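Local coordinates for IroE-like serine hydrolase (Shewanella oneidensis, PDB 3GFF), which probably hydrolyses ester bonds, as a member of the esterase D family with an alpha/beta-hydrolase fold, at residues Glu24-Val29 and Gly115-Phe120; Ser214-Leu219 and Glu245-Val250; Ile30-Gly35 and Ser131-Asn136; Asp56-Leu61 and Ile253-Gly258. One frame throughout, in Å; residues are numbered along the deposited sequence.

Four contacts of one alpha/beta-hydrolase chain show how chemistry follows place in the fold. Interactions 1 and 3 join the same two elements, strand 24-31 and helix 114-132, at successive points: the first is buried and sets an arginine against two phenylalanines, the second, partly buried, is purely aliphatic and runs past the end of the helix. Interaction 4 is also buried, but pairs helix with helix through apolar side chains. Interaction 2 is the smallest and most polar, two histidines in a partly buried place about 17 Å from interaction 4, centre to centre; E245 packs on I253 between them, and both reach the second subunit.

Interaction 1 of 4, residues Glu24-Val29 and Gly115-Phe120; sequences ETREYV and GRFLDF
R26 of strand 24-31 lays its side chain against two phenylalanines of helix 114-132, one for each half of its length, and this is the tightly packed part of the contact. In the aliphatic half, CG of R26 sits over one face of F120 in a CH-pi contact, 4.2 Å from the ring centroid and 3.8 Å from CZ of F120. Here CG stands beside the backbone N (chi1 -86°), and the chain bends at chi2 toward F117. At the far half NH2 of R26 comes within 3.3 Å of CD1 of F117, an oblique approach with the guanidinium and ring planes 24° apart. The looser side is at the partly exposed E24, which does not touch the helix segment. Its OE2 forms a salt bridge with NE of R26, 3.1 Å away, but it is tilted from the guanidinium plane and the bond is bent, at 142°. NH2 has D89 as a salt-bridge partner, while OE2 of E24 is shared with R88 and T84. With its aliphatic stem on one ring and its charged head among acids, R26 ties an N-terminal strand to a helix covering the central sheet, the layering of an alpha/beta-hydrolase fold.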
loop_
_atom_site.group_PDB
_atom_site.type_symbol
_atom_site.label_atom_id
_atom_site.label_comp_id
_atom_site.label_asym_id
_atom_site.label_seq_id
_atom_site.Cartn_x
_atom_site.Cartn_y
_atom_site.Cartn_z
ATOM N N GLU A 24 0.042 -34.243 2.135
ATOM C CA GLU A 24 -1.205 -33.513 1.879
ATOM C C GLU A 24 -1.115 -32.760 0.569
ATOM O O GLU A 24 -0.050 -32.628 -0.025
ATOM C CB GLU A 24 -1.501 -32.510 3.024
ATOM C CG GLU A 24 -0.417 -31.470 3.231
ATOM C CD GLU A 24 -0.594 -30.584 4.484
ATOM O OE1 GLU A 24 -1.365 -30.925 5.403
ATOM O OE2 GLU A 24 0.093 -29.554 4.571
ATOM N N THR A 25 -2.264 -32.273 0.131
ATOM C CA THR A 25 -2.366 -31.392 -1.008
ATOM C C THR A 25 -2.048 -29.996 -0.500
ATOM O O THR A 25 -2.548 -29.586 0.550
ATOM C CB THR A 25 -3.794 -31.361 -1.539
ATOM O OG1 THR A 25 -4.197 -32.698 -1.828
ATOM C CG2 THR A 25 -3.894 -30.493 -2.817
ATOM N N ARG A 26 -1.192 -29.294 -1.230
ATOM C CA ARG A 26 -0.834 -27.944 -0.919
ATOM C C ARG A 26 -1.295 -27.018 -2.051
ATOM O O ARG A 26 -1.038 -27.287 -3.206
ATOM C CB ARG A 26 0.684 -27.820 -0.676
ATOM C CG ARG A 26 1.138 -28.125 0.743
ATOM C CD ARG A 26 0.311 -27.270 1.710
ATOM N NE ARG A 26 0.923 -27.064 3.002
ATOM C CZ ARG A 26 1.265 -25.898 3.534
ATOM N NH1 ARG A 26 1.021 -24.744 2.962
ATOM N NH2 ARG A 26 1.822 -25.891 4.719
ATOM N N GLU A 27 -1.987 -25.937 -1.697
ATOM C CA GLU A 27 -2.441 -24.939 -2.657
ATOM C C GLU A 27 -1.584 -23.686 -2.615
ATOM O O GLU A 27 -0.987 -23.309 -1.577
ATOM C CB GLU A 27 -3.920 -24.575 -2.429
ATOM C CG GLU A 27 -4.850 -25.715 -2.770
ATOM C CD GLU A 27 -6.315 -25.410 -2.496
ATOM O OE1 GLU A 27 -6.638 -24.528 -1.663
ATOM O OE2 GLU A 27 -7.154 -26.087 -3.119
ATOM N N TYR A 28 -1.491 -23.068 -3.777
ATOM C CA TYR A 28 -0.747 -21.838 -3.922
ATOM C C TYR A 28 -1.226 -21.055 -5.141
ATOM O O TYR A 28 -1.888 -21.597 -6.025
ATOM C CB TYR A 28 0.759 -22.118 -3.973
ATOM C CG TYR A 28 1.268 -22.866 -5.172
ATOM C CD1 TYR A 28 1.305 -24.248 -5.181
ATOM C CD2 TYR A 28 1.755 -22.191 -6.278
ATOM C CE1 TYR A 28 1.816 -24.933 -6.253
ATOM C CE2 TYR A 28 2.262 -22.866 -7.352
ATOM C CZ TYR A 28 2.306 -24.237 -7.334
ATOM O OH TYR A 28 2.775 -24.938 -8.416
ATOM N N VAL A 29 -0.876 -19.776 -5.170
ATOM C CA VAL A 29 -1.240 -18.865 -6.251
ATOM C C VAL A 29 0.017 -18.210 -6.843
ATOM O O VAL A 29 0.969 -17.936 -6.130
ATOM C CB VAL A 29 -2.214 -17.753 -5.758
ATOM C CG1 VAL A 29 -3.626 -18.278 -5.592
ATOM C CG2 VAL A 29 -1.698 -17.118 -4.448
ATOM N N GLY A 115 10.622 -26.635 10.020
ATOM C CA GLY A 115 11.730 -27.300 9.295
ATOM C C GLY A 115 11.250 -28.037 8.079
ATOM O O GLY A 115 11.771 -27.869 6.968
ATOM N N ARG A 116 10.222 -28.840 8.302
ATOM C CA ARG A 116 9.601 -29.630 7.257
ATOM C C ARG A 116 8.851 -28.805 6.230
ATOM O O ARG A 116 8.852 -29.168 5.064
ATOM C CB ARG A 116 8.723 -30.719 7.881
ATOM C CG ARG A 116 9.614 -31.755 8.611
ATOM C CD ARG A 116 9.051 -32.305 9.924
ATOM N NE ARG A 116 8.223 -33.524 9.996
ATOM C CZ ARG A 116 7.767 -34.305 9.008
ATOM N NH1 ARG A 116 7.978 -34.078 7.703
ATOM N NH2 ARG A 116 7.045 -35.364 9.364
ATOM N N PHE A 117 8.188 -27.744 6.660
ATOM C CA PHE A 117 7.521 -26.838 5.740
ATOM C C PHE A 117 8.563 -26.133 4.830
ATOM O O PHE A 117 8.318 -25.953 3.616
ATOM C CB PHE A 117 6.616 -25.872 6.512
ATOM C CG PHE A 117 6.061 -24.745 5.692
ATOM C CD1 PHE A 117 5.012 -24.947 4.829
ATOM C CD2 PHE A 117 6.576 -23.459 5.817
ATOM C CE1 PHE A 117 4.482 -23.886 4.101
ATOM C CE2 PHE A 117 6.066 -22.410 5.081
ATOM C CZ PHE A 117 5.034 -22.620 4.221
ATOM N N LEU A 118 9.709 -25.727 5.396
ATOM C CA LEU A 118 10.789 -25.168 4.586
ATOM C C LEU A 118 11.309 -26.243 3.611
ATOM O O LEU A 118 11.628 -25.956 2.451
ATOM C CB LEU A 118 11.928 -24.621 5.458
ATOM C CG LEU A 118 11.643 -23.241 6.062
ATOM C CD1 LEU A 118 12.537 -22.957 7.292
ATOM C CD2 LEU A 118 11.767 -22.155 4.931
ATOM N N ASP A 119 11.411 -27.482 4.083
ATOM C CA ASP A 119 11.834 -28.586 3.207
ATOM C C ASP A 119 10.843 -28.736 2.063
ATOM O O ASP A 119 11.228 -28.982 0.907
ATOM C CB ASP A 119 11.925 -29.884 3.979
ATOM C CG ASP A 119 13.105 -29.918 4.936
ATOM O OD1 ASP A 119 14.046 -29.104 4.834
ATOM O OD2 ASP A 119 13.072 -30.762 5.812
ATOM N N PHE A 120 9.558 -28.609 2.378
ATOM C CA PHE A 120 8.491 -28.611 1.356
ATOM C C PHE A 120 8.738 -27.563 0.261
ATOM O O PHE A 120 8.574 -27.832 -0.922
ATOM C CB PHE A 120 7.104 -28.431 1.991
ATOM C CG PHE A 120 6.096 -27.715 1.077
ATOM C CD1 PHE A 120 5.563 -28.343 -0.046
ATOM C CD2 PHE A 120 5.678 -26.401 1.365
ATOM C CE1 PHE A 120 4.635 -27.684 -0.886
ATOM C CE2 PHE A 120 4.767 -25.712 0.498
ATOM C CZ PHE A 120 4.260 -26.373 -0.622
#

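Interaction 2 of 4, residues Ser214-Leu219 and Glu245-Val250; sequences SYHKDL and ETHQSV
H247, on the loop of residues 245-250, meets H216 across this small contact. E245 comes first in the loop, its OE2 accepting from Y256 of the second subunit. T246 follows and closes the loop on itself: its backbone N gives a nearly straight bond to OG of S249 (3.0 Å, 168°), and its OG1 receives the backbone N of S249 at 2.9 Å, an ST motif. These two bonds span H247 and Q248, which should limit how far the backbone there can shift. The H247 ring, with CG anti to the backbone N (chi1 172°), extends toward helix 215-230, where H216 adopts a similar torsion and comes to meet it. NE2 of H216 approaches ND1 of H247 to 3.3 Å. The rings are almost perpendicular, at 88°, with centroids 4.9 Å apart, and their approach is oblique. What unites them is a third residue: both nitrogens bond OD2 of D169, so one carboxylate oxygen serves two histidines. NE2 of H247 bonds OG of S145, the serine of a GxSxG sequence consistent with a nucleophile elbow, and a bound imidazole, probably from the crystallisation liquor, lies about 3 Å from the H247 side chain. S249 then completes the turn, and V250 also packs on D169. The geometry is consistent with a Ser-His-Asp catalytic triad, with H216 as an additional partner of its aspartate.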
loop_
_atom_site.group_PDB
_atom_site.type_symbol
_atom_site.label_atom_id
_atom_site.label_comp_id
_atom_site.label_asym_id
_atom_site.label_seq_id
_atom_site.Cartn_x
_atom_site.Cartn_y
_atom_site.Cartn_z
ATOM N N SER A 214 3.652 -4.731 25.916
ATOM C CA SER A 214 4.547 -4.506 24.789
ATOM C C SER A 214 5.621 -5.595 24.658
ATOM O O SER A 214 6.589 -5.407 23.937
ATOM C CB SER A 214 5.192 -3.107 24.900
ATOM O OG SER A 214 5.890 -2.981 26.115
ATOM N N TYR A 215 5.417 -6.740 25.311
ATOM C CA TYR A 215 6.379 -7.845 25.302
ATOM C C TYR A 215 6.797 -8.286 23.898
ATOM O O TYR A 215 7.968 -8.529 23.655
ATOM C CB TYR A 215 5.781 -9.027 26.074
ATOM C CG TYR A 215 6.640 -10.268 26.131
ATOM C CD1 TYR A 215 7.578 -10.427 27.135
ATOM C CD2 TYR A 215 6.483 -11.299 25.215
ATOM C CE1 TYR A 215 8.358 -11.553 27.212
ATOM C CE2 TYR A 215 7.269 -12.454 25.294
ATOM C CZ TYR A 215 8.202 -12.562 26.301
ATOM O OH TYR A 215 8.985 -13.682 26.444
ATOM N N HIS A 216 5.828 -8.424 22.997
ATOM C CA HIS A 216 6.077 -8.796 21.599
ATOM C C HIS A 216 6.939 -7.715 20.890
ATOM O O HIS A 216 7.907 -8.037 20.182
ATOM C CB HIS A 216 4.711 -9.039 20.907
ATOM C CG HIS A 216 4.715 -8.865 19.418
ATOM N ND1 HIS A 216 5.390 -9.707 18.554
ATOM C CD2 HIS A 216 4.056 -7.973 18.633
ATOM C CE1 HIS A 216 5.163 -9.325 17.314
ATOM N NE2 HIS A 216 4.390 -8.254 17.335
ATOM N N LYS A 217 6.566 -6.448 21.060
ATOM C CA LYS A 217 7.321 -5.343 20.459
ATOM C C LYS A 217 8.751 -5.284 21.011
ATOM O O LYS A 217 9.713 -5.144 20.248
ATOM C CB LYS A 217 6.631 -4.015 20.709
ATOM C CG LYS A 217 7.464 -2.807 20.267
ATOM C CD LYS A 217 6.778 -1.502 20.449
ATOM C CE LYS A 217 6.761 -1.041 21.852
ATOM N NZ LYS A 217 6.642 0.453 21.802
ATOM N N ASP A 218 8.892 -5.422 22.324
ATOM C CA ASP A 218 10.209 -5.342 22.960
ATOM C C ASP A 218 11.157 -6.442 22.484
ATOM O O ASP A 218 12.334 -6.167 22.249
ATOM C CB ASP A 218 10.089 -5.296 24.492
ATOM C CG ASP A 218 9.252 -4.144 24.962
ATOM O OD1 ASP A 218 9.176 -3.157 24.211
ATOM O OD2 ASP A 218 8.659 -4.212 26.066
ATOM N N LEU A 219 10.647 -7.665 22.315
ATOM C CA LEU A 219 11.434 -8.779 21.746
ATOM C C LEU A 219 11.978 -8.419 20.384
ATOM O O LEU A 219 13.132 -8.730 20.093
ATOM C CB LEU A 219 10.611 -10.082 21.643
ATOM C CG LEU A 219 10.772 -11.104 22.792
ATOM C CD1 LEU A 219 11.063 -10.483 24.118
ATOM C CD2 LEU A 219 9.617 -12.029 22.886
ATOM N N GLU A 245 1.558 1.832 13.660
ATOM C CA GLU A 245 1.037 0.621 13.092
ATOM C C GLU A 245 0.801 -0.447 14.167
ATOM O O GLU A 245 1.396 -0.427 15.283
ATOM C CB GLU A 245 1.987 0.058 12.012
ATOM C CG GLU A 245 2.243 0.995 10.786
ATOM C CD GLU A 245 1.044 1.188 9.888
ATOM O OE1 GLU A 245 0.178 0.292 9.779
ATOM O OE2 GLU A 245 0.976 2.251 9.260
ATOM N N THR A 246 -0.089 -1.372 13.810
ATOM C CA THR A 246 -0.450 -2.498 14.643
ATOM C C THR A 246 0.201 -3.752 14.067
ATOM O O THR A 246 0.766 -3.768 12.966
ATOM C CB THR A 246 -1.956 -2.726 14.664
ATOM O OG1 THR A 246 -2.361 -3.144 13.365
ATOM C CG2 THR A 246 -2.736 -1.469 15.074
ATOM N N HIS A 247 0.109 -4.828 14.828
ATOM C CA HIS A 247 0.707 -6.072 14.426
ATOM C C HIS A 247 0.147 -6.558 13.083
ATOM O O HIS A 247 0.870 -7.006 12.175
ATOM C CB HIS A 247 0.467 -7.096 15.531
ATOM C CG HIS A 247 0.866 -8.471 15.160
ATOM N ND1 HIS A 247 2.171 -8.806 14.902
ATOM C CD2 HIS A 247 0.142 -9.601 15.022
ATOM C CE1 HIS A 247 2.229 -10.092 14.606
ATOM N NE2 HIS A 247 1.014 -10.599 14.688
ATOM N N GLN A 248 -1.153 -6.448 12.945
ATOM C CA GLN A 248 -1.773 -6.820 11.684
ATOM C C GLN A 248 -1.571 -5.764 10.557
ATOM O O GLN A 248 -1.192 -6.141 9.449
ATOM C CB GLN A 248 -3.239 -7.241 11.908
ATOM C CG GLN A 248 -3.350 -8.648 12.585
ATOM C CD GLN A 248 -2.817 -9.796 11.701
ATOM O OE1 GLN A 248 -2.915 -9.761 10.477
ATOM N NE2 GLN A 248 -2.262 -10.816 12.332
ATOM N N SER A 249 -1.754 -4.470 10.839
ATOM C CA SER A 249 -1.633 -3.428 9.762
ATOM C C SER A 249 -0.225 -3.227 9.179
ATOM O O SER A 249 -0.074 -2.630 8.113
ATOM C CB SER A 249 -2.118 -2.054 10.231
ATOM O OG SER A 249 -1.114 -1.357 10.965
ATOM N N VAL A 250 0.798 -3.683 9.873
ATOM C CA VAL A 250 2.151 -3.412 9.405
ATOM C C VAL A 250 2.584 -4.312 8.238
ATOM O O VAL A 250 3.597 -4.027 7.603
ATOM C CB VAL A 250 3.193 -3.462 10.551
ATOM C CG1 VAL A 250 3.611 -4.935 10.839
ATOM C CG2 VAL A 250 4.416 -2.596 10.192
#

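Interaction 3 of 4, residues Ile30-Gly35 and Ser131-Asn136; sequences IALPEG and SQLRTN
In L133 the first torsion (chi1 -50°) sets CG beside the backbone N, and chi2 of 167° extends CD1 away from the backbone, with CD2 branching beside it. I30 answers with CG2 anti to its own nitrogen, which points that branch at the incoming leucine. The two side chains reach toward each other tip to tip, CG2 of I30 lying 4.0 Å from CD1 of L133, with CD1 of I30 scarcely farther off. L32, just past the end of the strand, also points toward the other segment and crosses L133 at a slant. Its CD2 comes 3.4 Å from CD2 of L133, tighter than usual for two carbons, and 3.8 Å from CD1 of L133. L133 therefore spans two residues of the other segment, one methyl facing both and the other meeting L32 alone. Burial falls off along the row: I30 is buried and also packs on I129 of helix 114-132, whereas L32 and L133 are partly exposed. Past L133, the side chain of R134 bonds the backbone oxygens of Y36 and E41. The contact is a small aliphatic seam where helix 114-132 ends and the chain passes by the short strand 135-136 toward strand 138-144 of the central sheet, an alpha-to-beta connection of the alpha/beta-hydrolase fold.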
loop_
_atom_site.group_PDB
_atom_site.type_symbol
_atom_site.label_atom_id
_atom_site.label_comp_id
_atom_site.label_asym_id
_atom_site.label_seq_id
_atom_site.Cartn_x
_atom_site.Cartn_y
_atom_site.Cartn_z
ATOM N N ILE A 30 0.019 -18.011 -8.153
ATOM C CA ILE A 30 1.133 -17.388 -8.893
ATOM C C ILE A 30 0.642 -16.132 -9.635
ATOM O O ILE A 30 -0.378 -16.192 -10.274
ATOM C CB ILE A 30 1.644 -18.329 -10.018
ATOM C CG1 ILE A 30 2.202 -19.636 -9.467
ATOM C CG2 ILE A 30 2.702 -17.654 -10.879
ATOM C CD1 ILE A 30 2.709 -20.567 -10.582
ATOM N N ALA A 31 1.367 -15.020 -9.536
ATOM C CA ALA A 31 1.093 -13.804 -10.304
ATOM C C ALA A 31 2.346 -13.634 -11.153
ATOM O O ALA A 31 3.461 -13.636 -10.612
ATOM C CB ALA A 31 0.882 -12.576 -9.396
ATOM N N LEU A 32 2.166 -13.565 -12.475
ATOM C CA LEU A 32 3.273 -13.399 -13.399
ATOM C C LEU A 32 3.437 -11.890 -13.669
ATOM O O LEU A 32 2.470 -11.155 -13.705
ATOM C CB LEU A 32 3.007 -14.174 -14.709
ATOM C CG LEU A 32 2.991 -15.708 -14.626
ATOM C CD1 LEU A 32 2.610 -16.279 -15.970
ATOM C CD2 LEU A 32 4.360 -16.291 -14.180
ATOM N N PRO A 33 4.671 -11.427 -13.854
ATOM C CA PRO A 33 4.828 -10.015 -14.109
ATOM C C PRO A 33 4.255 -9.637 -15.452
ATOM O O PRO A 33 4.082 -10.491 -16.339
ATOM C CB PRO A 33 6.348 -9.822 -14.101
ATOM C CG PRO A 33 6.888 -11.080 -14.453
ATOM C CD PRO A 33 5.966 -12.127 -13.874
ATOM N N GLU A 34 3.885 -8.373 -15.603
ATOM C CA GLU A 34 3.383 -7.955 -16.868
ATOM C C GLU A 34 4.583 -7.972 -17.826
ATOM O O GLU A 34 5.723 -7.676 -17.440
ATOM C CB GLU A 34 2.582 -6.660 -16.809
ATOM C CG GLU A 34 3.178 -5.427 -16.214
ATOM C CD GLU A 34 2.112 -4.284 -16.062
ATOM O OE1 GLU A 34 1.041 -4.312 -16.716
ATOM O OE2 GLU A 34 2.345 -3.354 -15.261
ATOM N N GLY A 35 4.291 -8.403 -19.054
ATOM C CA GLY A 35 5.268 -8.613 -20.101
ATOM C C GLY A 35 5.858 -10.017 -20.062
ATOM O O GLY A 35 6.626 -10.361 -20.944
ATOM N N SER A 131 10.622 -25.163 -12.735
ATOM C CA SER A 131 10.529 -25.984 -13.937
ATOM C C SER A 131 9.428 -25.463 -14.853
ATOM O O SER A 131 9.461 -25.745 -16.023
ATOM C CB SER A 131 10.281 -27.463 -13.616
ATOM O OG SER A 131 8.923 -27.731 -13.280
ATOM N N GLN A 132 8.470 -24.712 -14.300
ATOM C CA GLN A 132 7.357 -24.139 -15.050
ATOM C C GLN A 132 7.609 -22.687 -15.503
ATOM O O GLN A 132 7.163 -22.276 -16.588
ATOM C CB GLN A 132 6.072 -24.175 -14.205
ATOM C CG GLN A 132 5.598 -25.599 -13.925
ATOM C CD GLN A 132 4.457 -25.706 -12.911
ATOM O OE1 GLN A 132 4.040 -24.718 -12.276
ATOM N NE2 GLN A 132 3.916 -26.943 -12.777
ATOM N N LEU A 133 8.309 -21.914 -14.681
ATOM C CA LEU A 133 8.560 -20.521 -15.024
ATOM C C LEU A 133 10.053 -20.167 -15.171
ATOM O O LEU A 133 10.943 -20.872 -14.681
ATOM C CB LEU A 133 7.925 -19.622 -13.966
ATOM C CG LEU A 133 6.451 -19.843 -13.567
ATOM C CD1 LEU A 133 6.172 -19.046 -12.279
ATOM C CD2 LEU A 133 5.447 -19.477 -14.644
ATOM N N ARG A 134 10.302 -19.039 -15.836
ATOM C CA ARG A 134 11.653 -18.529 -16.034
ATOM C C ARG A 134 12.060 -17.672 -14.841
ATOM O O ARG A 134 11.693 -16.480 -14.744
ATOM C CB ARG A 134 11.734 -17.733 -17.332
ATOM C CG ARG A 134 11.409 -18.580 -18.590
ATOM C CD ARG A 134 11.683 -17.758 -19.885
ATOM N NE ARG A 134 11.142 -16.409 -19.757
ATOM C CZ ARG A 134 9.902 -16.032 -20.055
ATOM N NH1 ARG A 134 9.040 -16.863 -20.599
ATOM N NH2 ARG A 134 9.536 -14.778 -19.847
ATOM N N THR A 135 12.789 -18.310 -13.924
ATOM C CA THR A 135 13.254 -17.687 -12.698
ATOM C C THR A 135 14.748 -17.401 -12.816
ATOM O O THR A 135 15.482 -18.161 -13.442
ATOM C CB THR A 135 12.974 -18.584 -11.497
ATOM O OG1 THR A 135 13.788 -19.771 -11.574
ATOM C CG2 THR A 135 11.479 -18.956 -11.486
ATOM N N ASN A 136 15.203 -16.339 -12.169
ATOM C CA ASN A 136 16.595 -15.870 -12.329
ATOM C C ASN A 136 17.594 -16.123 -11.198
ATOM O O ASN A 136 18.706 -15.582 -11.238
ATOM C CB ASN A 136 16.607 -14.379 -12.683
ATOM C CG ASN A 136 16.303 -13.470 -11.501
ATOM O OD1 ASN A 136 16.284 -13.908 -10.351
ATOM N ND2 ASN A 136 16.133 -12.167 -11.781
#

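Interaction 4 of 4, residues Asp56-Leu61 and Ile253-Gly258; sequences DHMASL and IGLYDG
L255 and L61 have the largest areas buried here, and each points toward the other's helix. L255, its CG anti to the backbone N (chi1 177°), sends CD2 against the stem of M58, a selenomethionine, where it lies 3.5 Å from both CB and CG, closer than carbons usually sit. The extended chain of M58 passes obliquely across this methyl; the selenium lies farther off, 4.1 Å from CD2 of L255, and the tight contacts are made by the stem. L61 stands one turn along, its CD2 4.3 Å from that same methyl. Its main partner is Y256: CD1 of L61 meets CD2 of Y256 at 3.5 Å, near the ring plane and at the edge, while CD2 of L61 settles against CB of Y256, 3.8 Å away. The leucine thus straddles the base and edge of the tyrosine, the two side chains crossing at about a right angle. The helices run in roughly the same direction, their segment axes 28° apart and 10.4 Å at closest approach. L255 also packs on L166 and M58 on L168, both of strand 164-168, so the pair lies against the central sheet. The side-chain contacts being apolar, this helix pair depends on close fit and burial, while the one polar group of these side chains, OH of Y256, is satisfied by E245 of the second subunit.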
loop_
_atom_site.group_PDB
_atom_site.type_symbol
_atom_site.label_atom_id
_atom_site.label_comp_id
_atom_site.label_asym_id
_atom_site.label_seq_id
_atom_site.Cartn_x
_atom_site.Cartn_y
_atom_site.Cartn_z
ATOM N N ASP A 56 -3.522 -11.036 -1.827
ATOM C CA ASP A 56 -4.238 -9.972 -2.539
ATOM C C ASP A 56 -3.673 -8.540 -2.389
ATOM O O ASP A 56 -3.406 -7.895 -3.392
ATOM C CB ASP A 56 -5.720 -9.988 -2.170
ATOM C CG ASP A 56 -6.495 -11.106 -2.853
ATOM O OD1 ASP A 56 -5.906 -12.092 -3.370
ATOM O OD2 ASP A 56 -7.737 -10.954 -2.906
ATOM N N HIS A 57 -3.491 -8.040 -1.164
ATOM C CA HIS A 57 -2.988 -6.665 -1.000
ATOM C C HIS A 57 -1.502 -6.575 -1.277
ATOM O O HIS A 57 -1.041 -5.547 -1.762
ATOM C CB HIS A 57 -3.324 -6.036 0.381
ATOM C CG HIS A 57 -2.480 -6.539 1.517
ATOM N ND1 HIS A 57 -1.378 -5.857 1.993
ATOM C CD2 HIS A 57 -2.597 -7.642 2.291
ATOM C CE1 HIS A 57 -0.829 -6.539 2.985
ATOM N NE2 HIS A 57 -1.552 -7.625 3.189
HETATM N N MSE A 58 -0.753 -7.634 -0.967
HETATM C CA MSE A 58 0.704 -7.667 -1.218
HETATM C C MSE A 58 0.987 -7.753 -2.711
HETATM O O MSE A 58 1.736 -6.933 -3.260
HETATM C CB MSE A 58 1.371 -8.831 -0.489
HETATM C CG MSE A 58 1.471 -8.656 1.023
HETATM SE SE MSE A 58 2.543 -9.983 1.831
HETATM C CE MSE A 58 2.602 -9.204 3.634
ATOM N N ALA A 59 0.373 -8.731 -3.380
ATOM C CA ALA A 59 0.522 -8.850 -4.833
ATOM C C ALA A 59 0.080 -7.533 -5.593
ATOM O O ALA A 59 0.787 -7.100 -6.511
ATOM C CB ALA A 59 -0.223 -10.099 -5.361
ATOM N N SER A 60 -1.029 -6.880 -5.202
ATOM C CA SER A 60 -1.418 -5.617 -5.884
ATOM C C SER A 60 -0.385 -4.484 -5.637
ATOM O O SER A 60 -0.117 -3.659 -6.516
ATOM C CB SER A 60 -2.842 -5.159 -5.543
ATOM O OG SER A 60 -3.035 -4.892 -4.168
ATOM N N LEU A 61 0.195 -4.452 -4.440
ATOM C CA LEU A 61 1.205 -3.459 -4.130
ATOM C C LEU A 61 2.448 -3.767 -4.978
ATOM O O LEU A 61 2.956 -2.904 -5.687
ATOM C CB LEU A 61 1.484 -3.435 -2.620
ATOM C CG LEU A 61 2.681 -2.600 -2.167
ATOM C CD1 LEU A 61 2.466 -1.127 -2.625
ATOM C CD2 LEU A 61 2.953 -2.749 -0.655
ATOM N N ILE A 253 2.634 -1.796 4.842
ATOM C CA ILE A 253 3.679 -0.753 4.809
ATOM C C ILE A 253 5.051 -1.374 5.034
ATOM O O ILE A 253 6.069 -0.819 4.594
ATOM C CB ILE A 253 3.398 0.463 5.831
ATOM C CG1 ILE A 253 4.158 1.735 5.419
ATOM C CG2 ILE A 253 3.711 0.096 7.287
ATOM C CD1 ILE A 253 3.839 2.279 3.957
ATOM N N GLY A 254 5.078 -2.507 5.752
ATOM C CA GLY A 254 6.313 -3.263 6.017
ATOM C C GLY A 254 6.890 -3.838 4.726
ATOM O O GLY A 254 8.094 -3.761 4.493
ATOM N N LEU A 255 6.029 -4.413 3.886
ATOM C CA LEU A 255 6.436 -4.895 2.560
ATOM C C LEU A 255 6.756 -3.673 1.674
ATOM O O LEU A 255 7.743 -3.641 0.964
ATOM C CB LEU A 255 5.313 -5.720 1.915
ATOM C CG LEU A 255 5.522 -6.252 0.470
ATOM C CD1 LEU A 255 6.617 -7.348 0.373
ATOM C CD2 LEU A 255 4.171 -6.791 -0.132
ATOM N N TYR A 256 5.915 -2.650 1.730
ATOM C CA TYR A 256 6.165 -1.460 0.953
ATOM C C TYR A 256 7.613 -0.980 1.149
ATOM O O TYR A 256 8.383 -0.844 0.193
ATOM C CB TYR A 256 5.171 -0.376 1.314
ATOM C CG TYR A 256 5.252 0.844 0.421
ATOM C CD1 TYR A 256 6.165 1.874 0.675
ATOM C CD2 TYR A 256 4.410 0.978 -0.681
ATOM C CE1 TYR A 256 6.234 3.010 -0.167
ATOM C CE2 TYR A 256 4.487 2.066 -1.519
ATOM C CZ TYR A 256 5.400 3.088 -1.273
ATOM O OH TYR A 256 5.430 4.195 -2.121
ATOM N N ASP A 257 8.016 -0.791 2.396
ATOM C CA ASP A 257 9.332 -0.237 2.660
ATOM C C ASP A 257 10.416 -1.261 2.529
ATOM O O ASP A 257 11.571 -0.912 2.166
ATOM C CB ASP A 257 9.389 0.343 4.046
ATOM C CG ASP A 257 8.580 1.569 4.188
ATOM O OD1 ASP A 257 8.448 2.352 3.190
ATOM O OD2 ASP A 257 8.135 1.774 5.350
ATOM N N GLY A 258 10.072 -2.507 2.853
ATOM C CA GLY A 258 11.030 -3.599 2.790
ATOM C C GLY A 258 11.475 -3.904 1.379
ATOM O O GLY A 258 12.654 -4.021 1.125
#